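BH2851 (Bacillus halodurans, PDB 2GFG) is of unknown function but carries a CYTH domain folded as an antiparallel barrel, and is putatively an adenylate cyclase or a related phosphate-processing enzyme. Local coordinates at residues Glu87-Leu90 against Ala91-Ala95. Numbering follows the deposited sequence.
Sequences EAKL and ALESA
K89 and E93 face each other one turn apart on helix 85-94, a short alpha-helix that leans on the antiparallel barrel of this CYTH domain; the contact is local, made by i to i+4 pairs down to the helix's C-terminal end. Backbone bonds come first: A91 N to E87 O (3.1 Å), L92 N to A88 O (2.9 Å) and E93 N to K89 O (2.8 Å). Charge pairing is looser. K89 NZ stands 3.8 Å from E93 OE1, a long salt bridge, and the closer touch is a methylene against the carboxylate group, K89 CG lying 3.4 Å from E93 CD. The lysine has CG anti to its own N (chi1 -168°) and bends at chi3 and chi4, which brings NZ round to the OE1 side of the carboxylate, the two chains crossing obliquely. Within the helix L92 CG rests against A88 O (3.2 Å), while the leucine side chain touches H39 and F41 of strand 34-42 in the barrel; A91 touches F97 of the loop that follows. At the C-terminal end A95 takes positive phi, and S94 grips the last turn. L90 O accepts twice there, from S94 N (2.9 Å), which sits above the carbonyl plane, and from the hydroxyl. Replacing S94 by an alanine removes that hydroxyl, and L90 O would probably lose the second of its two donors here and H96 ND1 its hydroxyl partner. S94 OG sits between the backbone N and the carbonyl carbon (chi1 62°), which turns it back to donate to L90 O at 2.7 Å, with a C=O...OG angle of 132°.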
ATOM      1  N   GLU A  87      -3.876  11.989  17.059  1.00 45.91           N
ATOM      2  CA  GLU A  87      -2.913  10.891  17.139  1.00 46.04           C
ATOM      3  C   GLU A  87      -2.059  10.822  15.889  1.00 45.68           C
ATOM      4  O   GLU A  87      -0.848  10.651  15.970  1.00 45.85           O
ATOM      5  CB  GLU A  87      -3.639   9.558  17.364  1.00 46.15           C
ATOM      6  CG  GLU A  87      -4.311   9.457  18.733  1.00 45.21           C
ATOM      7  CD  GLU A  87      -5.054   8.137  18.945  1.00 48.80           C
ATOM      8  OE1 GLU A  87      -5.687   7.638  17.995  1.00 45.81           O
ATOM      9  OE2 GLU A  87      -5.030   7.625  20.084  1.00 51.54           O
ATOM     10  N   ALA A  88      -2.700  10.978  14.733  1.00 45.29           N
ATOM     11  CA  ALA A  88      -2.002  10.990  13.447  1.00 46.34           C
ATOM     12  C   ALA A  88      -0.991  12.148  13.370  1.00 46.55           C
ATOM     13  O   ALA A  88       0.155  11.956  12.964  1.00 47.48           O
ATOM     14  CB  ALA A  88      -3.016  11.094  12.297  1.00 46.94           C
ATOM     15  N   LYS A  89      -1.422  13.331  13.795  1.00 45.52           N
ATOM     16  CA  LYS A  89      -0.570  14.529  13.766  1.00 46.06           C
ATOM     17  C   LYS A  89       0.631  14.407  14.727  1.00 45.72           C
ATOM     18  O   LYS A  89       1.762  14.751  14.361  1.00 45.40           O
ATOM     19  CB  LYS A  89      -1.399  15.777  14.090  1.00 46.25           C
ATOM     20  CG  LYS A  89      -0.685  17.096  13.795  1.00 50.34           C
ATOM     21  CD  LYS A  89      -1.675  18.233  13.466  1.00 51.33           C
ATOM     22  CE  LYS A  89      -2.326  18.804  14.704  1.00 51.83           C
ATOM     23  NZ  LYS A  89      -1.478  19.851  15.346  1.00 53.73           N
ATOM     24  N   LEU A  90       0.377  13.918  15.947  1.00 45.50           N
ATOM     25  CA  LEU A  90       1.461  13.653  16.929  1.00 45.79           C
ATOM     26  C   LEU A  90       2.511  12.700  16.377  1.00 45.48           C
ATOM     27  O   LEU A  90       3.700  12.914  16.562  1.00 45.14           O
ATOM     28  CB  LEU A  90       0.893  13.078  18.229  1.00 45.89           C
ATOM     29  CG  LEU A  90       0.431  14.092  19.248  1.00 46.36           C
ATOM     30  CD1 LEU A  90      -0.461  13.444  20.263  1.00 46.78           C
ATOM     31  CD2 LEU A  90       1.648  14.777  19.932  1.00 47.43           C
ATOM     32  N   ALA A  91       2.053  11.628  15.733  1.00 45.58           N
ATOM     33  CA  ALA A  91       2.953  10.641  15.120  1.00 46.48           C
ATOM     34  C   ALA A  91       3.769  11.268  13.996  1.00 47.24           C
ATOM     35  O   ALA A  91       4.988  11.112  13.945  1.00 48.54           O
ATOM     36  CB  ALA A  91       2.152   9.445  14.593  1.00 46.18           C
ATOM     37  N   LEU A  92       3.091  12.024  13.129  1.00 47.40           N
ATOM     38  CA  LEU A  92       3.736  12.665  11.977  1.00 48.15           C
ATOM     39  C   LEU A  92       4.719  13.754  12.374  1.00 47.60           C
ATOM     40  O   LEU A  92       5.802  13.827  11.826  1.00 47.33           O
ATOM     41  CB  LEU A  92       2.677  13.258  11.030  1.00 48.58           C
ATOM     42  CG  LEU A  92       1.819  12.233  10.289  1.00 52.08           C
ATOM     43  CD1 LEU A  92       0.499  12.872   9.784  1.00 54.64           C
ATOM     44  CD2 LEU A  92       2.575  11.633   9.164  1.00 53.12           C
ATOM     45  N   GLU A  93       4.338  14.584  13.352  1.00 47.40           N
ATOM     46  CA  GLU A  93       5.135  15.782  13.713  1.00 47.62           C
ATOM     47  C   GLU A  93       6.218  15.519  14.763  1.00 47.68           C
ATOM     48  O   GLU A  93       7.266  16.180  14.752  1.00 47.21           O
ATOM     49  CB  GLU A  93       4.213  16.905  14.198  1.00 47.81           C
ATOM     50  CG  GLU A  93       3.268  17.430  13.118  1.00 50.42           C
ATOM     51  CD  GLU A  93       2.335  18.553  13.615  1.00 53.34           C
ATOM     52  OE1 GLU A  93       2.133  18.683  14.853  1.00 51.17           O
ATOM     53  OE2 GLU A  93       1.782  19.279  12.760  1.00 54.57           O
ATOM     54  N   SER A  94       5.949  14.604  15.700  1.00 48.00           N
ATOM     55  CA  SER A  94       6.849  14.401  16.852  1.00 48.43           C
ATOM     56  C   SER A  94       7.204  12.922  17.130  1.00 48.79           C
ATOM     57  O   SER A  94       7.748  12.605  18.184  1.00 49.63           O
ATOM     58  CB  SER A  94       6.230  15.033  18.104  1.00 48.27           C
ATOM     59  OG  SER A  94       5.005  14.412  18.432  1.00 48.42           O
ATOM     60  N   ALA A  95       6.914  12.035  16.172  1.00 49.41           N
ATOM     61  CA  ALA A  95       7.230  10.590  16.307  1.00 49.67           C
ATOM     62  C   ALA A  95       6.642   9.914  17.593  1.00 50.42           C
ATOM     63  O   ALA A  95       7.203   8.916  18.085  1.00 51.85           O
ATOM     64  CB  ALA A  95       8.751  10.369  16.228  1.00 49.75           C
TER